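Side-chain contacts in aldehyde dehydrogenase 12 (Zea mays, PDB 6D97), which probably oxidises L-glutamate gamma-semialdehyde to glutamate with NAD+, the last step of proline catabolism in plants: residues E203-Q208 against L221-K226; Q135-K140 against S228-Q233; P191-T196 against K260-A265. All coordinates share one frame; numbering follows the deposited sequence.

Followed from the N terminus, the chain first sets down 135-140 at the end of helix 124-137, then strand 191-196, helix segment 203-208, 221-226, where strand 218-223 ends and a turn begins, helix segment 228-233 and finally 260-265. Contact 1 closes a short loop of 12 residues and is nested inside the loops of both other contacts. Contact 2 bridges 87 residues and contact 3 bridges 63, and these two loops cross. Contact 1 packs helix 203-214, which crosses between two strands of the Rossmann-type sheet, on the second of them, contact 2 joins the next helix to an earlier helical end, and contact 3 covers the other sheet face. Contacts 1 and 3 share NAD.

Contact 1. Residues E203-Q208 against L221-K226; sequences EIPLLQ and LKVDSK. With NAD (nicotinamide-adenine-dinucleotide), chain E.
In the beta-alpha-beta unit of strand 191-196, helix 203-214 and strand 218-223, Pro-205 on the first turn of the helix rests on Leu-221 and Val-223 of the second strand. This is a compact example of how a Rossmann-type crossover seats its helix on the sheet. One carbon does most of the work: CB of Pro-205 lies 3.8 Å from CG2 of Val-223 and 4.0 Å from CD1 of Leu-221, so this one ring carbon touches two residues that face the same way along the strand. The side chains of Pro-205 and Val-223 cross at about a right angle. Met-231 of helix 229-240 touches all three residues and covers the group from a second helix.

Lys-222, between the two apolar residues, points to the other face of the sheet. Its CG stands anti to the backbone N (chi1 -176°), and bends further along the chain bring NZ to the adenosine ribose of NAD. Lys-222 NZ donates to O2B of NAD at 2.8 Å and, in a weak bond, to its O3B at 3.2 Å; the backbone O of Ser-253 is a further partner. Just past the strand, Asp-224 closes an Asx turn: its OD1 accepts from the backbone N of Lys-226 at 3.0 Å through the anti lone pair. Asp-224 OD1 also meets Lys-226 NZ at 2.9 Å in a salt bridge, NZ coming from the syn side and 27° out of the carboxylate plane.

Two donors thus grip one carboxylate oxygen and should restrict the rotation of the carboxylate, and the nearby ammonium would probably stabilise its negative charge. The strand's alternation separates the chemistry, with apolar packing against the helix and hydrogen bonds, one of them weak, to the two hydroxyls of the adenosine ribose on the cofactor side.

Contact 2. Residues Q135-K140 against S228-Q233; sequences QRVSPK and SIVMEQ
The last turn of helix 124-137 faces the opening turn of helix 229-240, the backbones coming nearest at Val-137 and Ile-229, whose CA atoms are 8.1 Å apart. Ser-138 is the first residue to leave helical geometry, so the contact lies where one chain segment turns into a loop and another enters a helix. Helix 229-240 follows strand 218-223 of the five-stranded parallel sheet, and the contact thus joins a helix flanking that Rossmann-type sheet to the end of the earlier helix 124-137.

Between the two helices a single valine serves two neighbours, one with each branch. CG1 of Val-137 reaches CG2 of Ile-229 at 3.7 Å, while CG2 of Val-137 meets CG2 of Val-230 at 3.9 Å. The fork fits between two consecutive residues of the facing helix, and all the touching atoms are methyl groups. In Ile-229 it is the short branch that touches, because CG1 extends anti to the backbone N (chi1 -166°) and leaves CG2 between N and the carbonyl carbon. The flanks are apolar as well: Ile-229 also packs on Ala-43 and Val-45 of strand 43-49, and Val-230 on Ile-134.

A polar bond ties the last helical turn to the loop that follows. Gln-135 NE2 donates to the backbone O of Lys-140 at 2.9 Å; the N-H...O angle is 150°, and the donor lies in the carbonyl plane.

With no hydrogen bond or salt bridge between the segments, their mutual cohesion rests on dispersion and the burial of three branched side chains, whereas their polar side chains bond to other partners, Gln-135 among them bracing the turn after Val-137.

Contact 3. Residues P191-T196 against K260-A265; sequences PVAIIT and KLLLEA. With NAD (nicotinamide-adenine-dinucleotide), chain E.
Strand 191-196 packs against the last turns of helix 255-265, closest at Ala-193 and Leu-262, whose CA atoms stand 7.7 Å apart. Leu-262 supplies the helix side of the contact, and the regular alternation of the strand presents Ala-193 and Ile-195 to it.

The isobutyl fork of Leu-262 divides its methyls between these two residues. CD2 of Leu-262 lies on CB of Ala-193 at 3.6 Å, the short alanine side chain letting the leucine approach the strand closely. CD1 of Leu-262 meets CD1 of Ile-195 at 3.8 Å, the two side chains reaching toward each other tip to tip.

Ile-195 also works in a second direction. Its CG1 stands anti to the carbonyl carbon (chi1 -54°) and carries CD1 toward the leucine, whereas Ile-195 CG2 turns to the cofactor and lies 3.2 Å from ribose atom O4B of NAD. Ile-195 CD1 is 3.9 Å from N3A of NAD, in the adenine, so one isoleucine lines the adenosine pocket while packing against the helix. At the strand end, the backbone O of Thr-196 accepts a hydrogen bond from the O3B hydroxyl of NAD at 3.1 Å, a polar grip beside the apolar wall.

Around this group, Thr-270 of the adjacent strand 269-273 touches both Ala-193 and Leu-262, and Pro-267 and Leu-286 extend the leucine's surroundings. On the other face of the strand, Ile-194 packs on Gln-208 and Ala-212 of helix 203-214. Strand 191-196 is therefore sandwiched between helices 203-214 and 255-265, in the middle of the five-stranded parallel sheet, with strands 218-223 and 269-273 as its neighbours.

Contact 1. Residues E203-Q208 against L221-K226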
loop_
_atom_site.group_PDB
_atom_site.type_symbol
_atom_site.label_atom_id
_atom_site.label_comp_id
_atom_site.label_asym_id
_atom_site.label_seq_id
_atom_site.Cartn_x
_atom_site.Cartn_y
_atom_site.Cartn_z
ATOM N N GLU A 203 -3.794 -28.082 -6.177
ATOM C CA GLU A 203 -3.569 -26.789 -5.534
ATOM C C GLU A 203 -2.563 -25.941 -6.302
ATOM O O GLU A 203 -2.821 -24.767 -6.591
ATOM C CB GLU A 203 -3.098 -27.004 -4.096
ATOM C CG GLU A 203 -2.821 -25.729 -3.326
ATOM C CD GLU A 203 -2.338 -26.010 -1.916
ATOM O OE1 GLU A 203 -2.627 -27.108 -1.395
ATOM O OE2 GLU A 203 -1.663 -25.140 -1.330
ATOM N N ILE A 204 -1.408 -26.509 -6.631
ATOM C CA ILE A 204 -0.348 -25.740 -7.283
ATOM C C ILE A 204 -0.781 -25.318 -8.686
ATOM O O ILE A 204 -0.764 -24.115 -8.985
ATOM C CB ILE A 204 0.978 -26.519 -7.316
ATOM C CG1 ILE A 204 1.503 -26.752 -5.899
ATOM C CG2 ILE A 204 1.995 -25.782 -8.166
ATOM C CD1 ILE A 204 2.728 -27.632 -5.852
ATOM N N PRO A 205 -1.180 -26.238 -9.579
ATOM C CA PRO A 205 -1.553 -25.791 -10.934
ATOM C C PRO A 205 -2.762 -24.869 -10.974
ATOM O O PRO A 205 -2.758 -23.903 -11.746
ATOM C CB PRO A 205 -1.809 -27.108 -11.680
ATOM C CG PRO A 205 -2.030 -28.120 -10.623
ATOM C CD PRO A 205 -1.204 -27.709 -9.471
ATOM N N LEU A 206 -3.794 -25.126 -10.164
ATOM C CA LEU A 206 -4.982 -24.274 -10.202
ATOM C C LEU A 206 -4.659 -22.847 -9.775
ATOM O O LEU A 206 -5.103 -21.886 -10.414
ATOM C CB LEU A 206 -6.088 -24.850 -9.315
ATOM C CG LEU A 206 -7.300 -23.936 -9.097
ATOM C CD1 LEU A 206 -8.057 -23.728 -10.399
ATOM C CD2 LEU A 206 -8.226 -24.474 -8.016
ATOM N N LEU A 207 -3.883 -22.692 -8.699
ATOM C CA LEU A 207 -3.620 -21.360 -8.162
ATOM C C LEU A 207 -2.728 -20.547 -9.093
ATOM O O LEU A 207 -2.913 -19.331 -9.230
ATOM C CB LEU A 207 -2.995 -21.469 -6.772
ATOM C CG LEU A 207 -3.949 -21.458 -5.574
ATOM C CD1 LEU A 207 -5.007 -22.542 -5.682
ATOM C CD2 LEU A 207 -3.180 -21.589 -4.266
ATOM N N GLN A 208 -1.755 -21.192 -9.742
ATOM C CA GLN A 208 -0.929 -20.476 -10.708
ATOM C C GLN A 208 -1.688 -20.235 -12.007
ATOM O O GLN A 208 -1.506 -19.196 -12.654
ATOM C CB GLN A 208 0.372 -21.240 -10.973
ATOM C CG GLN A 208 1.232 -21.483 -9.737
ATOM C CD GLN A 208 1.966 -20.240 -9.256
ATOM O OE1 GLN A 208 1.731 -19.133 -9.745
ATOM N NE2 GLN A 208 2.868 -20.421 -8.296
ATOM N N LEU A 221 -0.763 -24.858 -19.698
ATOM C CA LEU A 221 -0.570 -25.532 -18.423
ATOM C C LEU A 221 -0.138 -26.971 -18.658
ATOM O O LEU A 221 -0.793 -27.709 -19.400
ATOM C CB LEU A 221 -1.848 -25.495 -17.583
ATOM C CG LEU A 221 -1.798 -26.362 -16.324
ATOM C CD1 LEU A 221 -0.749 -25.867 -15.340
ATOM C CD2 LEU A 221 -3.158 -26.419 -15.664
ATOM N N LYS A 222 0.964 -27.361 -18.027
ATOM C CA LYS A 222 1.464 -28.727 -18.094
ATOM C C LYS A 222 1.590 -29.269 -16.678
ATOM O O LYS A 222 2.310 -28.698 -15.852
ATOM C CB LYS A 222 2.809 -28.784 -18.821
ATOM C CG LYS A 222 3.353 -30.187 -19.030
ATOM C CD LYS A 222 4.723 -30.333 -18.392
ATOM C CE LYS A 222 5.357 -31.674 -18.725
ATOM N NZ LYS A 222 4.667 -32.801 -18.035
ATOM N N VAL A 223 0.886 -30.362 -16.402
ATOM C CA VAL A 223 0.954 -31.057 -15.124
ATOM C C VAL A 223 1.570 -32.426 -15.372
ATOM O O VAL A 223 1.332 -33.039 -16.420
ATOM C CB VAL A 223 -0.439 -31.180 -14.470
ATOM C CG1 VAL A 223 -0.359 -31.900 -13.128
ATOM C CG2 VAL A 223 -1.063 -29.798 -14.308
ATOM N N ASP A 224 2.391 -32.880 -14.422
ATOM C CA ASP A 224 2.995 -34.206 -14.464
ATOM C C ASP A 224 1.964 -35.245 -14.870
ATOM O O ASP A 224 0.896 -35.351 -14.257
ATOM C CB ASP A 224 3.589 -34.556 -13.095
ATOM C CG ASP A 224 4.519 -35.759 -13.149
ATOM O OD1 ASP A 224 4.072 -36.863 -13.535
ATOM O OD2 ASP A 224 5.711 -35.594 -12.821
ATOM N N SER A 225 2.281 -36.000 -15.927
ATOM C CA SER A 225 1.297 -36.893 -16.529
ATOM C C SER A 225 0.776 -37.918 -15.535
ATOM O O SER A 225 -0.318 -38.459 -15.720
ATOM C CB SER A 225 1.895 -37.606 -17.741
ATOM O OG SER A 225 2.174 -36.690 -18.786
ATOM N N LYS A 226 1.544 -38.200 -14.480
ATOM C CA LYS A 226 1.086 -39.155 -13.480
ATOM C C LYS A 226 -0.200 -38.697 -12.806
ATOM O O LYS A 226 -1.014 -39.531 -12.397
ATOM C CB LYS A 226 2.176 -39.384 -12.432
ATOM C CG LYS A 226 3.318 -40.275 -12.884
ATOM C CD LYS A 226 4.254 -40.588 -11.723
ATOM C CE LYS A 226 5.685 -40.170 -12.032
ATOM N NZ LYS A 226 5.820 -38.690 -12.177
HETATM P PA NAD E . 10.317 -32.467 -11.822
HETATM O O1A NAD E . 11.369 -31.331 -12.029
HETATM O O2A NAD E . 10.685 -33.850 -12.046
HETATM O O5B NAD E . 9.108 -32.509 -12.670
HETATM C C5B NAD E . 8.122 -31.515 -12.528
HETATM C C4B NAD E . 7.453 -31.114 -13.839
HETATM O O4B NAD E . 8.357 -30.532 -14.762
HETATM C C3B NAD E . 6.745 -32.244 -14.514
HETATM O O3B NAD E . 5.563 -31.816 -15.071
HETATM C C2B NAD E . 7.702 -32.642 -15.552
HETATM O O2B NAD E . 7.059 -33.247 -16.608
HETATM C C1B NAD E . 8.286 -31.328 -15.916
HETATM N N9A NAD E . 9.597 -31.379 -16.529
HETATM C C8A NAD E . 10.655 -32.218 -16.232
HETATM N N7A NAD E . 11.693 -31.910 -17.017
HETATM C C5A NAD E . 11.350 -30.846 -17.845
HETATM C C6A NAD E . 12.001 -30.122 -18.826
HETATM N N6A NAD E . 13.357 -30.449 -19.167
HETATM N N1A NAD E . 11.371 -29.121 -19.460
HETATM C C2A NAD E . 10.090 -28.786 -19.161
HETATM N N3A NAD E . 9.417 -29.473 -18.203
HETATM C C4A NAD E . 10.013 -30.487 -17.542
HETATM O O3 NAD E . 9.690 -32.644 -10.505
HETATM P PN NAD E . 9.815 -33.913 -9.556
HETATM O O1N NAD E . 9.166 -33.404 -8.218
HETATM O O2N NAD E . 8.997 -35.064 -10.065
HETATM O O5D NAD E . 11.229 -34.341 -9.267
#

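Contact 2. Residues Q135-K140 against S228-Q233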
loop_
_atom_site.group_PDB
_atom_site.type_symbol
_atom_site.label_atom_id
_atom_site.label_comp_id
_atom_site.label_asym_id
_atom_site.label_seq_id
_atom_site.Cartn_x
_atom_site.Cartn_y
_atom_site.Cartn_z
ATOM N N GLN A 135 -6.178 -38.740 -4.426
ATOM C CA GLN A 135 -5.653 -39.917 -3.741
ATOM C C GLN A 135 -5.226 -41.009 -4.708
ATOM O O GLN A 135 -4.237 -41.704 -4.457
ATOM C CB GLN A 135 -6.702 -40.478 -2.785
ATOM C CG GLN A 135 -6.726 -39.861 -1.414
ATOM C CD GLN A 135 -7.604 -40.640 -0.460
ATOM O OE1 GLN A 135 -8.825 -40.650 -0.589
ATOM N NE2 GLN A 135 -6.983 -41.307 0.502
ATOM N N ARG A 136 -5.960 -41.191 -5.806
ATOM C CA ARG A 136 -5.656 -42.303 -6.700
ATOM C C ARG A 136 -4.351 -42.095 -7.457
ATOM O O ARG A 136 -3.657 -43.063 -7.764
ATOM C CB ARG A 136 -6.806 -42.531 -7.684
ATOM C CG ARG A 136 -8.145 -42.956 -7.076
ATOM C CD ARG A 136 -8.058 -44.262 -6.299
ATOM N NE ARG A 136 -7.439 -45.336 -7.070
ATOM C CZ ARG A 136 -8.082 -46.121 -7.928
ATOM N NH1 ARG A 136 -9.379 -45.964 -8.140
ATOM N NH2 ARG A 136 -7.422 -47.065 -8.580
ATOM N N VAL A 137 -3.998 -40.855 -7.768
ATOM C CA VAL A 137 -2.831 -40.576 -8.594
ATOM C C VAL A 137 -1.639 -40.109 -7.768
ATOM O O VAL A 137 -0.501 -40.453 -8.084
ATOM C CB VAL A 137 -3.182 -39.557 -9.701
ATOM C CG1 VAL A 137 -4.151 -40.176 -10.669
ATOM C CG2 VAL A 137 -3.773 -38.291 -9.103
ATOM N N SER A 138 -1.871 -39.319 -6.725
ATOM C CA SER A 138 -0.821 -38.860 -5.818
ATOM C C SER A 138 -1.184 -39.344 -4.421
ATOM O O SER A 138 -1.746 -38.585 -3.620
ATOM C CB SER A 138 -0.656 -37.341 -5.862
ATOM O OG SER A 138 0.385 -36.918 -5.003
ATOM N N PRO A 139 -0.863 -40.598 -4.096
ATOM C CA PRO A 139 -1.403 -41.231 -2.883
ATOM C C PRO A 139 -1.043 -40.478 -1.612
ATOM O O PRO A 139 0.125 -40.185 -1.342
ATOM C CB PRO A 139 -0.774 -42.630 -2.912
ATOM C CG PRO A 139 -0.512 -42.875 -4.366
ATOM C CD PRO A 139 -0.092 -41.547 -4.915
ATOM N N LYS A 140 -2.077 -40.162 -0.839
ATOM C CA LYS A 140 -1.975 -39.473 0.438
ATOM C C LYS A 140 -3.285 -39.728 1.168
ATOM O O LYS A 140 -4.254 -40.211 0.580
ATOM C CB LYS A 140 -1.716 -37.977 0.247
ATOM C CG LYS A 140 -2.811 -37.275 -0.534
ATOM C CD LYS A 140 -2.519 -35.794 -0.707
ATOM C CE LYS A 140 -1.478 -35.549 -1.792
ATOM N NZ LYS A 140 -1.260 -34.096 -2.050
ATOM N N SER A 228 -2.064 -35.610 -13.969
ATOM C CA SER A 228 -2.721 -34.538 -14.710
ATOM C C SER A 228 -4.217 -34.756 -14.871
ATOM O O SER A 228 -4.908 -33.846 -15.343
ATOM C CB SER A 228 -2.083 -34.374 -16.091
ATOM O OG SER A 228 -2.190 -35.563 -16.857
ATOM N N ILE A 229 -4.730 -35.934 -14.501
ATOM C CA ILE A 229 -6.164 -36.186 -14.594
ATOM C C ILE A 229 -6.930 -35.219 -13.709
ATOM O O ILE A 229 -8.060 -34.830 -14.030
ATOM C CB ILE A 229 -6.478 -37.658 -14.240
ATOM C CG1 ILE A 229 -7.904 -38.019 -14.658
ATOM C CG2 ILE A 229 -6.279 -37.923 -12.749
ATOM C CD1 ILE A 229 -8.167 -39.519 -14.718
ATOM N N VAL A 230 -6.319 -34.785 -12.605
ATOM C CA VAL A 230 -7.012 -33.929 -11.648
ATOM C C VAL A 230 -7.292 -32.567 -12.266
ATOM O O VAL A 230 -8.436 -32.100 -12.297
ATOM C CB VAL A 230 -6.194 -33.797 -10.353
ATOM C CG1 VAL A 230 -6.859 -32.806 -9.412
ATOM C CG2 VAL A 230 -6.040 -35.156 -9.694
ATOM N N MET A 231 -6.244 -31.909 -12.773
ATOM C CA MET A 231 -6.439 -30.607 -13.400
ATOM C C MET A 231 -7.297 -30.710 -14.648
ATOM O O MET A 231 -7.986 -29.749 -15.003
ATOM C CB MET A 231 -5.096 -29.965 -13.742
ATOM C CG MET A 231 -4.560 -29.082 -12.647
ATOM S SD MET A 231 -5.766 -27.923 -11.966
ATOM C CE MET A 231 -5.938 -26.776 -13.327
ATOM N N GLU A 232 -7.271 -31.858 -15.328
ATOM C CA GLU A 232 -8.149 -32.044 -16.476
ATOM C C GLU A 232 -9.609 -31.951 -16.053
ATOM O O GLU A 232 -10.411 -31.260 -16.691
ATOM C CB GLU A 232 -7.857 -33.388 -17.146
ATOM C CG GLU A 232 -8.255 -33.436 -18.610
ATOM C CD GLU A 232 -9.235 -34.543 -18.924
ATOM O OE1 GLU A 232 -8.968 -35.324 -19.858
ATOM O OE2 GLU A 232 -10.272 -34.634 -18.235
ATOM N N GLN A 233 -9.963 -32.628 -14.959
ATOM C CA GLN A 233 -11.311 -32.510 -14.409
ATOM C C GLN A 233 -11.581 -31.096 -13.912
ATOM O O GLN A 233 -12.688 -30.572 -14.082
ATOM C CB GLN A 233 -11.505 -33.523 -13.280
ATOM C CG GLN A 233 -11.285 -34.961 -13.710
ATOM C CD GLN A 233 -12.228 -35.384 -14.817
ATOM O OE1 GLN A 233 -13.447 -35.364 -14.653
ATOM N NE2 GLN A 233 -11.668 -35.761 -15.958
#

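Contact 3. Residues P191-T196 against K260-A265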
loop_
_atom_site.group_PDB
_atom_site.type_symbol
_atom_site.label_atom_id
_atom_site.label_comp_id
_atom_site.label_asym_id
_atom_site.label_seq_id
_atom_site.Cartn_x
_atom_site.Cartn_y
_atom_site.Cartn_z
ATOM N N PRO A 191 1.667 -14.413 -23.626
ATOM C CA PRO A 191 1.783 -15.877 -23.707
ATOM C C PRO A 191 2.755 -16.384 -22.652
ATOM O O PRO A 191 3.911 -15.957 -22.600
ATOM C CB PRO A 191 2.309 -16.114 -25.127
ATOM C CG PRO A 191 3.094 -14.871 -25.439
ATOM C CD PRO A 191 2.426 -13.733 -24.692
ATOM N N VAL A 192 2.272 -17.280 -21.793
ATOM C CA VAL A 192 3.054 -17.800 -20.680
ATOM C C VAL A 192 2.846 -19.307 -20.575
ATOM O O VAL A 192 1.964 -19.885 -21.212
ATOM C CB VAL A 192 2.695 -17.116 -19.342
ATOM C CG1 VAL A 192 2.827 -15.607 -19.458
ATOM C CG2 VAL A 192 1.297 -17.496 -18.902
ATOM N N ALA A 193 3.676 -19.938 -19.745
ATOM C CA ALA A 193 3.633 -21.375 -19.523
ATOM C C ALA A 193 3.677 -21.673 -18.030
ATOM O O ALA A 193 4.257 -20.917 -17.245
ATOM C CB ALA A 193 4.791 -22.087 -20.226
ATOM N N ILE A 194 3.043 -22.781 -17.648
ATOM C CA ILE A 194 2.996 -23.242 -16.265
ATOM C C ILE A 194 3.308 -24.729 -16.241
ATOM O O ILE A 194 2.707 -25.509 -16.987
ATOM C CB ILE A 194 1.631 -22.973 -15.611
ATOM C CG1 ILE A 194 1.280 -21.499 -15.745
ATOM C CG2 ILE A 194 1.657 -23.355 -14.146
ATOM C CD1 ILE A 194 -0.164 -21.202 -15.412
ATOM N N ILE A 195 4.249 -25.118 -15.384
ATOM C CA ILE A 195 4.726 -26.492 -15.274
ATOM C C ILE A 195 4.748 -26.861 -13.795
ATOM O O ILE A 195 5.456 -26.222 -13.007
ATOM C CB ILE A 195 6.123 -26.654 -15.897
ATOM C CG1 ILE A 195 6.129 -26.138 -17.340
ATOM C CG2 ILE A 195 6.567 -28.099 -15.833
ATOM C CD1 ILE A 195 7.503 -26.067 -17.958
ATOM N N THR A 196 3.980 -27.879 -13.416
ATOM C CA THR A 196 3.798 -28.255 -12.022
ATOM C C THR A 196 4.024 -29.746 -11.814
ATOM O O THR A 196 3.917 -30.536 -12.758
ATOM C CB THR A 196 2.394 -27.871 -11.527
ATOM O OG1 THR A 196 1.424 -28.777 -12.062
ATOM C CG2 THR A 196 2.051 -26.460 -11.947
ATOM N N LYS A 260 11.042 -28.463 -25.494
ATOM C CA LYS A 260 11.041 -27.997 -26.877
ATOM C C LYS A 260 9.970 -26.939 -27.101
ATOM O O LYS A 260 10.203 -25.949 -27.805
ATOM C CB LYS A 260 10.825 -29.166 -27.837
ATOM C CG LYS A 260 11.857 -30.272 -27.780
ATOM C CD LYS A 260 11.493 -31.330 -28.813
ATOM C CE LYS A 260 11.866 -32.731 -28.364
ATOM N NZ LYS A 260 13.335 -32.947 -28.360
ATOM N N LEU A 261 8.783 -27.136 -26.521
ATOM C CA LEU A 261 7.712 -26.162 -26.696
ATOM C C LEU A 261 8.101 -24.807 -26.121
ATOM O O LEU A 261 7.803 -23.763 -26.713
ATOM C CB LEU A 261 6.426 -26.672 -26.049
ATOM C CG LEU A 261 5.273 -25.670 -26.007
ATOM C CD1 LEU A 261 4.882 -25.240 -27.412
ATOM C CD2 LEU A 261 4.084 -26.262 -25.274
ATOM N N LEU A 262 8.784 -24.806 -24.971
ATOM C CA LEU A 262 9.208 -23.550 -24.358
ATOM C C LEU A 262 10.187 -22.801 -25.251
ATOM O O LEU A 262 10.111 -21.574 -25.378
ATOM C CB LEU A 262 9.842 -23.815 -22.992
ATOM C CG LEU A 262 8.959 -24.386 -21.881
ATOM C CD1 LEU A 262 9.787 -24.667 -20.630
ATOM C CD2 LEU A 262 7.815 -23.444 -21.566
ATOM N N LEU A 263 11.118 -23.520 -25.873
ATOM C CA LEU A 263 12.103 -22.874 -26.730
ATOM C C LEU A 263 11.549 -22.530 -28.105
ATOM O O LEU A 263 12.098 -21.650 -28.777
ATOM C CB LEU A 263 13.334 -23.770 -26.860
ATOM C CG LEU A 263 14.100 -23.922 -25.545
ATOM C CD1 LEU A 263 15.169 -25.000 -25.636
ATOM C CD2 LEU A 263 14.714 -22.588 -25.147
ATOM N N GLU A 264 10.475 -23.192 -28.533
ATOM C CA GLU A 264 9.875 -22.901 -29.828
ATOM C C GLU A 264 8.780 -21.847 -29.735
ATOM O O GLU A 264 8.650 -21.012 -30.637
ATOM C CB GLU A 264 9.313 -24.183 -30.447
ATOM C CG GLU A 264 10.373 -25.110 -31.021
ATOM C CD GLU A 264 10.142 -25.406 -32.488
ATOM O OE1 GLU A 264 9.589 -26.480 -32.803
ATOM O OE2 GLU A 264 10.497 -24.551 -33.327
ATOM N N ALA A 265 7.986 -21.869 -28.664
ATOM C CA ALA A 265 6.915 -20.894 -28.510
ATOM C C ALA A 265 7.396 -19.595 -27.883
ATOM O O ALA A 265 6.725 -18.566 -28.032
ATOM C CB ALA A 265 5.779 -21.484 -27.670
HETATM P PA NAD E . 10.317 -32.467 -11.822
HETATM O O1A NAD E . 11.369 -31.331 -12.029
HETATM O O2A NAD E . 10.685 -33.850 -12.046
HETATM O O5B NAD E . 9.108 -32.509 -12.670
HETATM C C5B NAD E . 8.122 -31.515 -12.528
HETATM C C4B NAD E . 7.453 -31.114 -13.839
HETATM O O4B NAD E . 8.357 -30.532 -14.762
HETATM C C3B NAD E . 6.745 -32.244 -14.514
HETATM O O3B NAD E . 5.563 -31.816 -15.071
HETATM C C2B NAD E . 7.702 -32.642 -15.552
HETATM O O2B NAD E . 7.059 -33.247 -16.608
HETATM C C1B NAD E . 8.286 -31.328 -15.916
HETATM N N9A NAD E . 9.597 -31.379 -16.529
HETATM C C8A NAD E . 10.655 -32.218 -16.232
HETATM N N7A NAD E . 11.693 -31.910 -17.017
HETATM C C5A NAD E . 11.350 -30.846 -17.845
HETATM C C6A NAD E . 12.001 -30.122 -18.826
HETATM N N6A NAD E . 13.357 -30.449 -19.167
HETATM N N1A NAD E . 11.371 -29.121 -19.460
HETATM C C2A NAD E . 10.090 -28.786 -19.161
HETATM N N3A NAD E . 9.417 -29.473 -18.203
HETATM C C4A NAD E . 10.013 -30.487 -17.542
HETATM O O3 NAD E . 9.690 -32.644 -10.505
HETATM P PN NAD E . 9.815 -33.913 -9.556
HETATM O O1N NAD E . 9.166 -33.404 -8.218
HETATM O O2N NAD E . 8.997 -35.064 -10.065
HETATM O O5D NAD E . 11.229 -34.341 -9.267
#